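Fatty acid synthase 1, isoform A (Drosophila melanogaster, PDB 6FN6) probably carries out de novo synthesis of long-chain saturated fatty acids from acetyl-CoA and malonyl-CoA using NADPH, this piece holding its dehydratase, enoylreductase and ketoreductase region. Local coordinates at residues 600-609 / 662-673; 638-646 / 682-690. All blocks are in the same frame, centred on the assembly; numbering follows the deposited sequence.

Contact 1: 600-609 / 662-673; sequences NLETCTVYYA and LATTCVASKRMM
Residues Glu602 and Ala668, and Cys604 and Cys666, form hydrogen-bonded pairs between two antiparallel strands. Each pair closes two backbone bonds. The straightest runs from Cys604 N to Cys666 O, 2.7 Å with 174° at the hydrogen. Val606 N adds a fifth rung to Thr664 O at 3.0 Å. Thr603-Val667 and Thr605-Thr665 lie between these rungs as non-hydrogen-bonded pairs, and Leu601-Ser669 follows beyond Glu602-Ala668.

The apolar contacts fall on both faces. On one, Leu601 CB meets Val667 CG1 at 3.7 Å, and the two side chains slant across each other. On the other, Val606 CG2 lies beside Cys666 CB at 3.9 Å. Here Cys604 SG also comes near Met673 SD at 4.2 Å. Phe643 packs against Cys604, Val606, Cys666 and Ala668, so this face looks into the domain. Past the corner at Tyr607, Ala609 CB touches Leu662 CD1 at 3.7 Å.

The charged contact is weak. Glu602 starts with CG anti to the backbone N (chi1 -172°) and bends at chi2 (75°). That brings Glu602 OE1 to within 3.5 Å of Lys670 NZ, a weak salt bridge. Glu602 OE2 has a weak bond to Thr648 OG1. Arg671 turns its NE to Gln847 of helix 844-860.

Such an antiparallel strand pair belongs to the mixed sheet of the GroES-like part of a medium-chain dehydrogenase/reductase fold, here the enoylreductase.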
ATOM      1  N   ASN A 600     -16.793  28.619  26.182  1.00148.21           N
ATOM      2  CA  ASN A 600     -17.809  28.291  25.193  1.00146.52           C
ATOM      3  C   ASN A 600     -18.336  26.890  25.484  1.00139.27           C
ATOM      4  O   ASN A 600     -18.393  26.035  24.601  1.00139.10           O
ATOM      5  CB  ASN A 600     -17.236  28.378  23.778  1.00152.67           C
ATOM      6  CG  ASN A 600     -18.294  28.215  22.709  1.00154.90           C
ATOM      7  OD1 ASN A 600     -19.381  27.705  22.973  1.00152.65           O
ATOM      8  ND2 ASN A 600     -17.981  28.647  21.493  1.00155.14           N
ATOM      9  N   LEU A 601     -18.717  26.666  26.738  1.00 83.42           N
ATOM     10  CA  LEU A 601     -19.190  25.360  27.182  1.00 78.76           C
ATOM     11  C   LEU A 601     -20.587  25.459  27.784  1.00 76.79           C
ATOM     12  O   LEU A 601     -21.021  26.533  28.204  1.00 77.29           O
ATOM     13  CB  LEU A 601     -18.221  24.762  28.208  1.00 81.70           C
ATOM     14  CG  LEU A 601     -16.760  24.638  27.765  1.00 91.00           C
ATOM     15  CD1 LEU A 601     -15.881  24.212  28.930  1.00 94.28           C
ATOM     16  CD2 LEU A 601     -16.622  23.660  26.607  1.00 93.27           C
ATOM     17  N   GLU A 602     -21.289  24.332  27.821  1.00 93.36           N
ATOM     18  CA  GLU A 602     -22.642  24.285  28.358  1.00 85.74           C
ATOM     19  C   GLU A 602     -22.910  22.950  29.039  1.00 78.46           C
ATOM     20  O   GLU A 602     -22.773  21.891  28.426  1.00 73.18           O
ATOM     21  CB  GLU A 602     -23.663  24.519  27.241  1.00 83.77           C
ATOM     22  CG  GLU A 602     -25.103  24.675  27.711  1.00 82.53           C
ATOM     23  CD  GLU A 602     -25.369  26.022  28.353  1.00 84.60           C
ATOM     24  OE1 GLU A 602     -24.395  26.716  28.713  1.00 86.51           O
ATOM     25  OE2 GLU A 602     -26.554  26.388  28.493  1.00 85.50           O
ATOM     26  N   THR A 603     -23.296  23.005  30.310  1.00 87.43           N
ATOM     27  CA  THR A 603     -23.641  21.800  31.052  1.00 83.11           C
ATOM     28  C   THR A 603     -25.077  21.422  30.716  1.00 79.22           C
ATOM     29  O   THR A 603     -26.007  22.184  30.979  1.00 81.37           O
ATOM     30  CB  THR A 603     -23.487  21.995  32.572  1.00 83.60           C
ATOM     31  OG1 THR A 603     -22.205  22.568  32.857  1.00 83.01           O
ATOM     32  CG2 THR A 603     -23.614  20.661  33.300  1.00 79.64           C
ATOM     33  N   CYS A 604     -25.250  20.246  30.123  1.00 63.38           N
ATOM     34  CA  CYS A 604     -26.565  19.790  29.690  1.00 58.39           C
ATOM     35  C   CYS A 604     -27.048  18.597  30.508  1.00 53.17           C
ATOM     36  O   CYS A 604     -26.249  17.868  31.097  1.00 51.74           O
ATOM     37  CB  CYS A 604     -26.532  19.420  28.206  1.00 56.91           C
ATOM     38  SG  CYS A 604     -25.999  20.764  27.117  1.00 58.26           S
ATOM     39  N   THR A 605     -28.363  18.410  30.538  1.00 53.58           N
ATOM     40  CA  THR A 605     -28.953  17.245  31.179  1.00 54.86           C
ATOM     41  C   THR A 605     -29.173  16.171  30.124  1.00 50.31           C
ATOM     42  O   THR A 605     -29.842  16.409  29.120  1.00 51.26           O
ATOM     43  CB  THR A 605     -30.295  17.583  31.860  1.00 57.95           C
ATOM     44  OG1 THR A 605     -30.143  18.750  32.678  1.00 51.01           O
ATOM     45  CG2 THR A 605     -30.770  16.419  32.720  1.00 60.22           C
ATOM     46  N   VAL A 606     -28.616  14.987  30.355  1.00 46.52           N
ATOM     47  CA  VAL A 606     -28.656  13.928  29.358  1.00 44.28           C
ATOM     48  C   VAL A 606     -29.946  13.131  29.485  1.00 46.00           C
ATOM     49  O   VAL A 606     -30.326  12.714  30.580  1.00 46.40           O
ATOM     50  CB  VAL A 606     -27.430  13.004  29.481  1.00 40.58           C
ATOM     51  CG1 VAL A 606     -27.477  11.894  28.434  1.00 40.19           C
ATOM     52  CG2 VAL A 606     -26.148  13.806  29.346  1.00 40.06           C
ATOM     53  N   TYR A 607     -30.613  12.928  28.352  1.00 46.58           N
ATOM     54  CA  TYR A 607     -31.820  12.115  28.296  1.00 47.93           C
ATOM     55  C   TYR A 607     -31.546  10.834  27.518  1.00 46.03           C
ATOM     56  O   TYR A 607     -31.902   9.739  27.952  1.00 47.75           O
ATOM     57  CB  TYR A 607     -32.963  12.889  27.646  1.00 53.64           C
ATOM     58  CG  TYR A 607     -33.666  13.838  28.587  1.00 58.42           C
ATOM     59  CD1 TYR A 607     -33.012  14.957  29.086  1.00 60.98           C
ATOM     60  CD2 TYR A 607     -34.982  13.620  28.978  1.00 61.78           C
ATOM     61  CE1 TYR A 607     -33.646  15.831  29.946  1.00 65.45           C
ATOM     62  CE2 TYR A 607     -35.626  14.490  29.838  1.00 65.35           C
ATOM     63  CZ  TYR A 607     -34.952  15.593  30.319  1.00 67.58           C
ATOM     64  OH  TYR A 607     -35.581  16.466  31.175  1.00 70.67           O
ATOM     65  N   TYR A 608     -30.907  10.987  26.362  1.00 43.65           N
ATOM     66  CA  TYR A 608     -30.592   9.855  25.504  1.00 43.24           C
ATOM     67  C   TYR A 608     -29.118   9.869  25.121  1.00 41.58           C
ATOM     68  O   TYR A 608     -28.610  10.869  24.619  1.00 41.29           O
ATOM     69  CB  TYR A 608     -31.470   9.883  24.251  1.00 44.67           C
ATOM     70  CG  TYR A 608     -32.913   9.539  24.543  1.00 46.88           C
ATOM     71  CD1 TYR A 608     -33.814  10.519  24.931  1.00 48.96           C
ATOM     72  CD2 TYR A 608     -33.367   8.231  24.449  1.00 50.54           C
ATOM     73  CE1 TYR A 608     -35.128  10.210  25.209  1.00 53.56           C
ATOM     74  CE2 TYR A 608     -34.680   7.912  24.723  1.00 54.66           C
ATOM     75  CZ  TYR A 608     -35.557   8.904  25.104  1.00 55.93           C
ATOM     76  OH  TYR A 608     -36.867   8.590  25.380  1.00 58.70           O
ATOM     77  N   ALA A 609     -28.433   8.759  25.384  1.00 42.37           N
ATOM     78  CA  ALA A 609     -27.022   8.622  25.043  1.00 41.35           C
ATOM     79  C   ALA A 609     -26.824   7.373  24.192  1.00 45.10           C
ATOM     80  O   ALA A 609     -26.958   6.255  24.692  1.00 46.05           O
ATOM     81  CB  ALA A 609     -26.170   8.550  26.301  1.00 39.84           C
ATOM     82  N   LEU A 662     -22.174   9.608  28.186  1.00 37.51           N
ATOM     83  CA  LEU A 662     -22.906   8.505  28.787  1.00 36.37           C
ATOM     84  C   LEU A 662     -22.957   8.727  30.292  1.00 37.13           C
ATOM     85  O   LEU A 662     -22.420   7.946  31.079  1.00 37.49           O
ATOM     86  CB  LEU A 662     -22.255   7.164  28.445  1.00 36.04           C
ATOM     87  CG  LEU A 662     -23.051   5.911  28.815  1.00 36.87           C
ATOM     88  CD1 LEU A 662     -24.408   5.889  28.122  1.00 37.31           C
ATOM     89  CD2 LEU A 662     -22.264   4.660  28.466  1.00 39.88           C
ATOM     90  N   ALA A 663     -23.612   9.819  30.670  1.00 40.68           N
ATOM     91  CA  ALA A 663     -23.711  10.237  32.057  1.00 39.13           C
ATOM     92  C   ALA A 663     -25.013  10.998  32.256  1.00 40.20           C
ATOM     93  O   ALA A 663     -25.698  11.327  31.290  1.00 39.93           O
ATOM     94  CB  ALA A 663     -22.520  11.099  32.440  1.00 38.19           C
ATOM     95  N   THR A 664     -25.364  11.267  33.506  1.00 47.12           N
ATOM     96  CA  THR A 664     -26.586  12.001  33.802  1.00 50.11           C
ATOM     97  C   THR A 664     -26.477  13.447  33.323  1.00 49.92           C
ATOM     98  O   THR A 664     -27.483  14.087  33.019  1.00 50.83           O
ATOM     99  CB  THR A 664     -26.897  11.984  35.307  1.00 47.90           C
ATOM    100  OG1 THR A 664     -25.781  12.512  36.033  1.00 45.06           O
ATOM    101  CG2 THR A 664     -27.181  10.563  35.770  1.00 45.17           C
ATOM    102  N   THR A 665     -25.250  13.954  33.259  1.00 50.99           N
ATOM    103  CA  THR A 665     -24.997  15.306  32.774  1.00 52.09           C
ATOM    104  C   THR A 665     -23.725  15.330  31.938  1.00 48.89           C
ATOM    105  O   THR A 665     -22.817  14.527  32.152  1.00 44.47           O
ATOM    106  CB  THR A 665     -24.862  16.314  33.932  1.00 58.88           C
ATOM    107  OG1 THR A 665     -24.010  15.770  34.950  1.00 62.76           O
ATOM    108  CG2 THR A 665     -26.226  16.632  34.532  1.00 60.51           C
ATOM    109  N   CYS A 666     -23.668  16.243  30.973  1.00 43.29           N
ATOM    110  CA  CYS A 666     -22.497  16.369  30.114  1.00 42.75           C
ATOM    111  C   CYS A 666     -22.239  17.826  29.754  1.00 47.71           C
ATOM    112  O   CYS A 666     -23.175  18.602  29.556  1.00 45.86           O
ATOM    113  CB  CYS A 666     -22.669  15.536  28.841  1.00 41.00           C
ATOM    114  SG  CYS A 666     -21.196  15.496  27.780  1.00 41.39           S
ATOM    115  N   VAL A 667     -20.965  18.198  29.694  1.00 53.48           N
ATOM    116  CA  VAL A 667     -20.570  19.526  29.245  1.00 56.77           C
ATOM    117  C   VAL A 667     -20.296  19.486  27.745  1.00 58.13           C
ATOM    118  O   VAL A 667     -19.352  18.837  27.299  1.00 58.25           O
ATOM    119  CB  VAL A 667     -19.340  20.034  30.019  1.00 55.85           C
ATOM    120  CG1 VAL A 667     -18.928  21.414  29.528  1.00 57.72           C
ATOM    121  CG2 VAL A 667     -19.627  20.065  31.511  1.00 55.44           C
ATOM    122  N   ALA A 668     -21.127  20.181  26.975  1.00 45.83           N
ATOM    123  CA  ALA A 668     -21.014  20.176  25.519  1.00 48.72           C
ATOM    124  C   ALA A 668     -20.539  21.526  24.985  1.00 55.05           C
ATOM    125  O   ALA A 668     -20.772  22.566  25.602  1.00 58.35           O
ATOM    126  CB  ALA A 668     -22.350  19.803  24.893  1.00 49.41           C
ATOM    127  N   SER A 669     -19.861  21.496  23.840  1.00 69.86           N
ATOM    128  CA  SER A 669     -19.396  22.710  23.174  1.00 74.65           C
ATOM    129  C   SER A 669     -20.481  23.290  22.265  1.00 76.98           C
ATOM    130  O   SER A 669     -21.067  22.567  21.459  1.00 77.99           O
ATOM    131  CB  SER A 669     -18.133  22.419  22.363  1.00 74.77           C
ATOM    132  OG  SER A 669     -17.764  23.538  21.577  1.00 76.78           O
ATOM    133  N   LYS A 670     -20.744  24.589  22.392  1.00 73.32           N
ATOM    134  CA  LYS A 670     -21.822  25.223  21.635  1.00 75.15           C
ATOM    135  C   LYS A 670     -21.602  25.078  20.136  1.00 73.94           C
ATOM    136  O   LYS A 670     -22.557  24.943  19.372  1.00 71.12           O
ATOM    137  CB  LYS A 670     -21.941  26.707  21.980  1.00 80.02           C
ATOM    138  CG  LYS A 670     -22.175  27.006  23.453  1.00 81.88           C
ATOM    139  CD  LYS A 670     -22.245  28.508  23.696  1.00 85.75           C
ATOM    140  CE  LYS A 670     -22.277  28.846  25.180  1.00 86.24           C
ATOM    141  NZ  LYS A 670     -23.561  28.452  25.826  1.00 85.62           N
ATOM    142  N   ARG A 671     -20.341  25.102  19.716  1.00 90.46           N
ATOM    143  CA  ARG A 671     -20.023  24.963  18.304  1.00 88.55           C
ATOM    144  C   ARG A 671     -20.580  23.651  17.774  1.00 83.80           C
ATOM    145  O   ARG A 671     -21.065  23.586  16.644  1.00 81.41           O
ATOM    146  CB  ARG A 671     -18.514  25.032  18.071  1.00 90.24           C
ATOM    147  CG  ARG A 671     -17.884  26.356  18.473  1.00 91.72           C
ATOM    148  CD  ARG A 671     -16.420  26.403  18.074  1.00 93.12           C
ATOM    149  NE  ARG A 671     -15.617  25.427  18.808  1.00 93.93           N
ATOM    150  CZ  ARG A 671     -14.917  25.696  19.907  1.00 96.87           C
ATOM    151  NH1 ARG A 671     -14.910  26.920  20.426  1.00 97.82           N
ATOM    152  NH2 ARG A 671     -14.220  24.734  20.494  1.00 98.64           N
ATOM    153  N   MET A 672     -20.506  22.605  18.591  1.00 76.99           N
ATOM    154  CA  MET A 672     -21.004  21.299  18.187  1.00 75.84           C
ATOM    155  C   MET A 672     -22.319  20.957  18.889  1.00 74.21           C
ATOM    156  O   MET A 672     -22.411  19.967  19.613  1.00 68.66           O
ATOM    157  CB  MET A 672     -19.947  20.226  18.467  1.00 75.30           C
ATOM    158  CG  MET A 672     -18.820  20.207  17.436  1.00 78.44           C
ATOM    159  SD  MET A 672     -17.334  19.342  17.980  1.00 80.34           S
ATOM    160  CE  MET A 672     -16.652  20.516  19.150  1.00 82.03           C
ATOM    161  N   MET A 673     -23.334  21.782  18.652  1.00 72.25           N
ATOM    162  CA  MET A 673     -24.682  21.519  19.153  1.00 73.63           C
ATOM    163  C   MET A 673     -25.747  21.974  18.160  1.00 73.26           C
ATOM    164  O   MET A 673     -25.595  22.989  17.481  1.00 75.17           O
ATOM    165  CB  MET A 673     -24.942  22.195  20.506  1.00 78.17           C
ATOM    166  CG  MET A 673     -24.241  21.543  21.681  1.00 81.66           C
ATOM    167  SD  MET A 673     -24.938  22.043  23.275  1.00 84.42           S
ATOM    168  CE  MET A 673     -24.335  23.709  23.463  1.00 87.41           C
TER

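Contact 2: 638-646 / 682-690; sequences VLGLEFAGR and MEEASTVPC
Glu642 points its carboxylate at Pro689 and Cys690, where strand 642-646 meets helix 689-702. This is a buried strand-to-helix junction in the medium-chain dehydrogenase/reductase fold of the enoylreductase. CG of Glu642 sits between the backbone N and the carbonyl carbon (chi1 62°), and the rest of the chain runs out extended. Glu642 OE1 takes the N-H of Cys690 at 2.9 Å, coming from above the carboxylate plane. The side chain of Pro689 crosses that of Glu642 at about a right angle. Cys690 SG lies alongside the Glu642 chain, 3.4 Å from CD of Glu642, and 4.0 Å from Leu641 CB. The other oxygen, Glu642 OE2, is bound by Asn612 ND2 and by a water 2.8 Å away. A leucine in place of Glu642 is likely to leave the Cys690 N-H and the Asn612 amide without their acceptor in a buried setting.

Ala644 faces residues 682-686, its CB 3.7 Å from Ser686 CB and 4.2 Å from Met682 CB. Further along, the extended Met682 chain crosses Arg646 at about a right angle. Arg646 is held by a salt bridge from NH1 to Glu900. Met682 CE lies over the centre of one face of the Arg646 guanidinium, 4.0 Å above the plane.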
ATOM      1  N   VAL A 638     -15.038   8.174  30.128  1.00 57.66           N
ATOM      2  CA  VAL A 638     -14.673   8.356  28.723  1.00 57.19           C
ATOM      3  C   VAL A 638     -15.766   7.912  27.748  1.00 55.79           C
ATOM      4  O   VAL A 638     -15.740   8.280  26.577  1.00 59.16           O
ATOM      5  CB  VAL A 638     -13.359   7.614  28.410  1.00 55.50           C
ATOM      6  CG1 VAL A 638     -12.217   8.212  29.204  1.00 57.25           C
ATOM      7  CG2 VAL A 638     -13.493   6.130  28.723  1.00 55.57           C
ATOM      8  N   LEU A 639     -16.720   7.120  28.222  1.00 40.52           N
ATOM      9  CA  LEU A 639     -17.766   6.596  27.351  1.00 38.74           C
ATOM     10  C   LEU A 639     -18.764   7.694  26.988  1.00 36.12           C
ATOM     11  O   LEU A 639     -18.964   8.635  27.756  1.00 35.91           O
ATOM     12  CB  LEU A 639     -18.483   5.426  28.030  1.00 40.75           C
ATOM     13  CG  LEU A 639     -17.598   4.231  28.407  1.00 41.58           C
ATOM     14  CD1 LEU A 639     -18.375   3.226  29.250  1.00 43.80           C
ATOM     15  CD2 LEU A 639     -17.004   3.558  27.180  1.00 39.45           C
ATOM     16  N   GLY A 640     -19.384   7.579  25.815  1.00 47.07           N
ATOM     17  CA  GLY A 640     -20.388   8.542  25.396  1.00 46.05           C
ATOM     18  C   GLY A 640     -19.858   9.576  24.424  1.00 45.55           C
ATOM     19  O   GLY A 640     -19.119  10.478  24.817  1.00 44.68           O
ATOM     20  N   LEU A 641     -20.244   9.452  23.157  1.00 47.98           N
ATOM     21  CA  LEU A 641     -19.736  10.336  22.116  1.00 51.13           C
ATOM     22  C   LEU A 641     -20.754  11.408  21.729  1.00 44.56           C
ATOM     23  O   LEU A 641     -20.395  12.457  21.192  1.00 44.66           O
ATOM     24  CB  LEU A 641     -19.356   9.517  20.885  1.00 53.84           C
ATOM     25  CG  LEU A 641     -18.011   8.787  20.946  1.00 57.18           C
ATOM     26  CD1 LEU A 641     -17.898   7.837  19.769  1.00 57.45           C
ATOM     27  CD2 LEU A 641     -16.838   9.750  20.973  1.00 58.43           C
ATOM     28  N   GLU A 642     -22.026  11.134  21.997  1.00 46.35           N
ATOM     29  CA  GLU A 642     -23.103  12.052  21.643  1.00 44.65           C
ATOM     30  C   GLU A 642     -24.295  11.864  22.570  1.00 45.11           C
ATOM     31  O   GLU A 642     -24.360  10.885  23.313  1.00 45.89           O
ATOM     32  CB  GLU A 642     -23.529  11.838  20.190  1.00 44.78           C
ATOM     33  CG  GLU A 642     -24.088  10.448  19.919  1.00 46.47           C
ATOM     34  CD  GLU A 642     -24.351  10.188  18.448  1.00 46.82           C
ATOM     35  OE1 GLU A 642     -24.771  11.124  17.736  1.00 46.42           O
ATOM     36  OE2 GLU A 642     -24.139   9.041  18.003  1.00 48.20           O
ATOM     37  N   PHE A 643     -25.241  12.796  22.515  1.00 39.63           N
ATOM     38  CA  PHE A 643     -26.439  12.703  23.340  1.00 40.21           C
ATOM     39  C   PHE A 643     -27.529  13.665  22.882  1.00 43.46           C
ATOM     40  O   PHE A 643     -27.261  14.665  22.215  1.00 45.28           O
ATOM     41  CB  PHE A 643     -26.103  12.991  24.806  1.00 39.82           C
ATOM     42  CG  PHE A 643     -25.752  14.430  25.077  1.00 40.51           C
ATOM     43  CD1 PHE A 643     -26.740  15.356  25.365  1.00 41.85           C
ATOM     44  CD2 PHE A 643     -24.435  14.856  25.045  1.00 41.36           C
ATOM     45  CE1 PHE A 643     -26.424  16.677  25.613  1.00 42.53           C
ATOM     46  CE2 PHE A 643     -24.114  16.177  25.294  1.00 40.81           C
ATOM     47  CZ  PHE A 643     -25.110  17.087  25.577  1.00 42.12           C
ATOM     48  N   ALA A 644     -28.761  13.350  23.264  1.00 52.82           N
ATOM     49  CA  ALA A 644     -29.871  14.284  23.161  1.00 55.65           C
ATOM     50  C   ALA A 644     -30.368  14.576  24.571  1.00 58.89           C
ATOM     51  O   ALA A 644     -30.528  13.662  25.381  1.00 59.79           O
ATOM     52  CB  ALA A 644     -30.983  13.717  22.300  1.00 53.91           C
ATOM     53  N   GLY A 645     -30.607  15.848  24.864  1.00 45.95           N
ATOM     54  CA  GLY A 645     -31.011  16.244  26.198  1.00 47.59           C
ATOM     55  C   GLY A 645     -31.510  17.671  26.288  1.00 53.73           C
ATOM     56  O   GLY A 645     -32.039  18.218  25.320  1.00 53.31           O
ATOM     57  N   ARG A 646     -31.336  18.275  27.458  1.00 71.08           N
ATOM     58  CA  ARG A 646     -31.807  19.632  27.703  1.00 77.21           C
ATOM     59  C   ARG A 646     -30.674  20.593  28.041  1.00 76.52           C
ATOM     60  O   ARG A 646     -29.686  20.219  28.673  1.00 74.93           O
ATOM     61  CB  ARG A 646     -32.848  19.640  28.822  1.00 76.97           C
ATOM     62  CG  ARG A 646     -34.152  18.971  28.428  1.00 76.82           C
ATOM     63  CD  ARG A 646     -35.226  19.158  29.482  1.00 75.81           C
ATOM     64  NE  ARG A 646     -36.462  18.474  29.114  1.00 75.39           N
ATOM     65  CZ  ARG A 646     -37.365  18.961  28.265  1.00 76.10           C
ATOM     66  NH1 ARG A 646     -38.459  18.265  27.992  1.00 76.43           N
ATOM     67  NH2 ARG A 646     -37.179  20.142  27.686  1.00 77.80           N
ATOM     68  N   MET A 682     -36.545  13.178  21.356  1.00 75.49           N
ATOM     69  CA  MET A 682     -35.160  13.154  21.807  1.00 65.94           C
ATOM     70  C   MET A 682     -34.525  11.829  21.404  1.00 56.83           C
ATOM     71  O   MET A 682     -33.364  11.781  21.007  1.00 50.73           O
ATOM     72  CB  MET A 682     -35.071  13.341  23.322  1.00 64.06           C
ATOM     73  CG  MET A 682     -35.222  14.777  23.784  1.00 59.92           C
ATOM     74  SD  MET A 682     -35.063  14.919  25.574  1.00 57.53           S
ATOM     75  CE  MET A 682     -35.147  16.693  25.778  1.00 55.16           C
ATOM     76  N   GLU A 683     -35.310  10.760  21.498  1.00 58.04           N
ATOM     77  CA  GLU A 683     -34.883   9.434  21.071  1.00 57.91           C
ATOM     78  C   GLU A 683     -34.375   9.482  19.632  1.00 59.31           C
ATOM     79  O   GLU A 683     -33.304   8.963  19.318  1.00 59.77           O
ATOM     80  CB  GLU A 683     -36.040   8.439  21.212  1.00 60.15           C
ATOM     81  CG  GLU A 683     -35.803   7.078  20.577  1.00 63.02           C
ATOM     82  CD  GLU A 683     -36.988   6.147  20.754  1.00 68.50           C
ATOM     83  OE1 GLU A 683     -37.279   5.359  19.828  1.00 71.67           O
ATOM     84  OE2 GLU A 683     -37.632   6.204  21.823  1.00 68.87           O
ATOM     85  N   GLU A 684     -35.160  10.102  18.759  1.00 63.76           N
ATOM     86  CA  GLU A 684     -34.801  10.228  17.355  1.00 66.81           C
ATOM     87  C   GLU A 684     -33.570  11.111  17.167  1.00 60.86           C
ATOM     88  O   GLU A 684     -32.619  10.730  16.484  1.00 61.15           O
ATOM     89  CB  GLU A 684     -35.976  10.808  16.567  1.00 75.37           C
ATOM     90  CG  GLU A 684     -37.105   9.826  16.314  1.00 82.54           C
ATOM     91  CD  GLU A 684     -38.324  10.490  15.703  1.00 86.34           C
ATOM     92  OE1 GLU A 684     -38.166  11.540  15.044  1.00 86.11           O
ATOM     93  OE2 GLU A 684     -39.441   9.965  15.885  1.00 88.78           O
ATOM     94  N   ALA A 685     -33.593  12.287  17.784  1.00 52.78           N
ATOM     95  CA  ALA A 685     -32.539  13.277  17.595  1.00 49.66           C
ATOM     96  C   ALA A 685     -31.166  12.736  17.989  1.00 47.93           C
ATOM     97  O   ALA A 685     -30.163  13.029  17.334  1.00 48.86           O
ATOM     98  CB  ALA A 685     -32.857  14.534  18.391  1.00 49.36           C
ATOM     99  N   SER A 686     -31.128  11.936  19.050  1.00 50.17           N
ATOM    100  CA  SER A 686     -29.874  11.404  19.577  1.00 50.36           C
ATOM    101  C   SER A 686     -29.073  10.632  18.531  1.00 48.85           C
ATOM    102  O   SER A 686     -27.860  10.470  18.667  1.00 48.68           O
ATOM    103  CB  SER A 686     -30.154  10.497  20.781  1.00 53.73           C
ATOM    104  OG  SER A 686     -31.007   9.422  20.426  1.00 55.24           O
ATOM    105  N   THR A 687     -29.752  10.152  17.493  1.00 44.39           N
ATOM    106  CA  THR A 687     -29.116   9.315  16.479  1.00 44.15           C
ATOM    107  C   THR A 687     -28.335  10.116  15.435  1.00 43.65           C
ATOM    108  O   THR A 687     -27.545   9.549  14.681  1.00 43.30           O
ATOM    109  CB  THR A 687     -30.155   8.458  15.734  1.00 45.81           C
ATOM    110  OG1 THR A 687     -30.992   9.306  14.940  1.00 46.91           O
ATOM    111  CG2 THR A 687     -31.018   7.681  16.712  1.00 46.76           C
ATOM    112  N   VAL A 688     -28.548  11.427  15.393  1.00 43.83           N
ATOM    113  CA  VAL A 688     -28.079  12.242  14.271  1.00 43.86           C
ATOM    114  C   VAL A 688     -26.620  12.715  14.366  1.00 42.74           C
ATOM    115  O   VAL A 688     -25.861  12.533  13.418  1.00 42.53           O
ATOM    116  CB  VAL A 688     -29.015  13.458  14.086  1.00 45.03           C
ATOM    117  CG1 VAL A 688     -28.461  14.428  13.047  1.00 46.93           C
ATOM    118  CG2 VAL A 688     -30.400  13.000  13.691  1.00 46.54           C
ATOM    119  N   PRO A 689     -26.229  13.337  15.493  1.00 45.54           N
ATOM    120  CA  PRO A 689     -24.951  14.059  15.583  1.00 45.03           C
ATOM    121  C   PRO A 689     -23.731  13.361  14.976  1.00 44.45           C
ATOM    122  O   PRO A 689     -23.092  13.925  14.091  1.00 46.87           O
ATOM    123  CB  PRO A 689     -24.756  14.220  17.090  1.00 44.58           C
ATOM    124  CG  PRO A 689     -26.114  14.255  17.636  1.00 45.22           C
ATOM    125  CD  PRO A 689     -26.940  13.338  16.782  1.00 45.67           C
ATOM    126  N   CYS A 690     -23.399  12.168  15.456  1.00 48.90           N
ATOM    127  CA  CYS A 690     -22.146  11.526  15.076  1.00 48.65           C
ATOM    128  C   CYS A 690     -22.141  10.997  13.647  1.00 48.98           C
ATOM    129  O   CYS A 690     -21.259  11.342  12.861  1.00 51.94           O
ATOM    130  CB  CYS A 690     -21.824  10.384  16.038  1.00 52.55           C
ATOM    131  SG  CYS A 690     -21.132  10.951  17.598  1.00 54.17           S
TER
HETATM  132  O   HOH W   1     -25.089   9.292  15.419  1.00 31.89           O

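In the fold
Contacts 1 and 2 have centres about 9 Å apart and share one sheet, in which strands 601-611 and 642-646 are neighbours. Strand 601-611 has 665-669 and 642-646 as partners, as well as 891-895. Probable hydrogen bonds join the contacts: Thr605 O to Arg646 N at 2.9 Å, and Tyr608 O to Ala644 N at 2.8 Å. Tyr607 and Tyr608 both pair with Ala644, a classic beta bulge where the strand turns its corner. The segments alternate along the chain. Neither contact is touched by the other subunit. Both lie away from the predicted dehydratase residues His24 and Asp175, which belong to another domain.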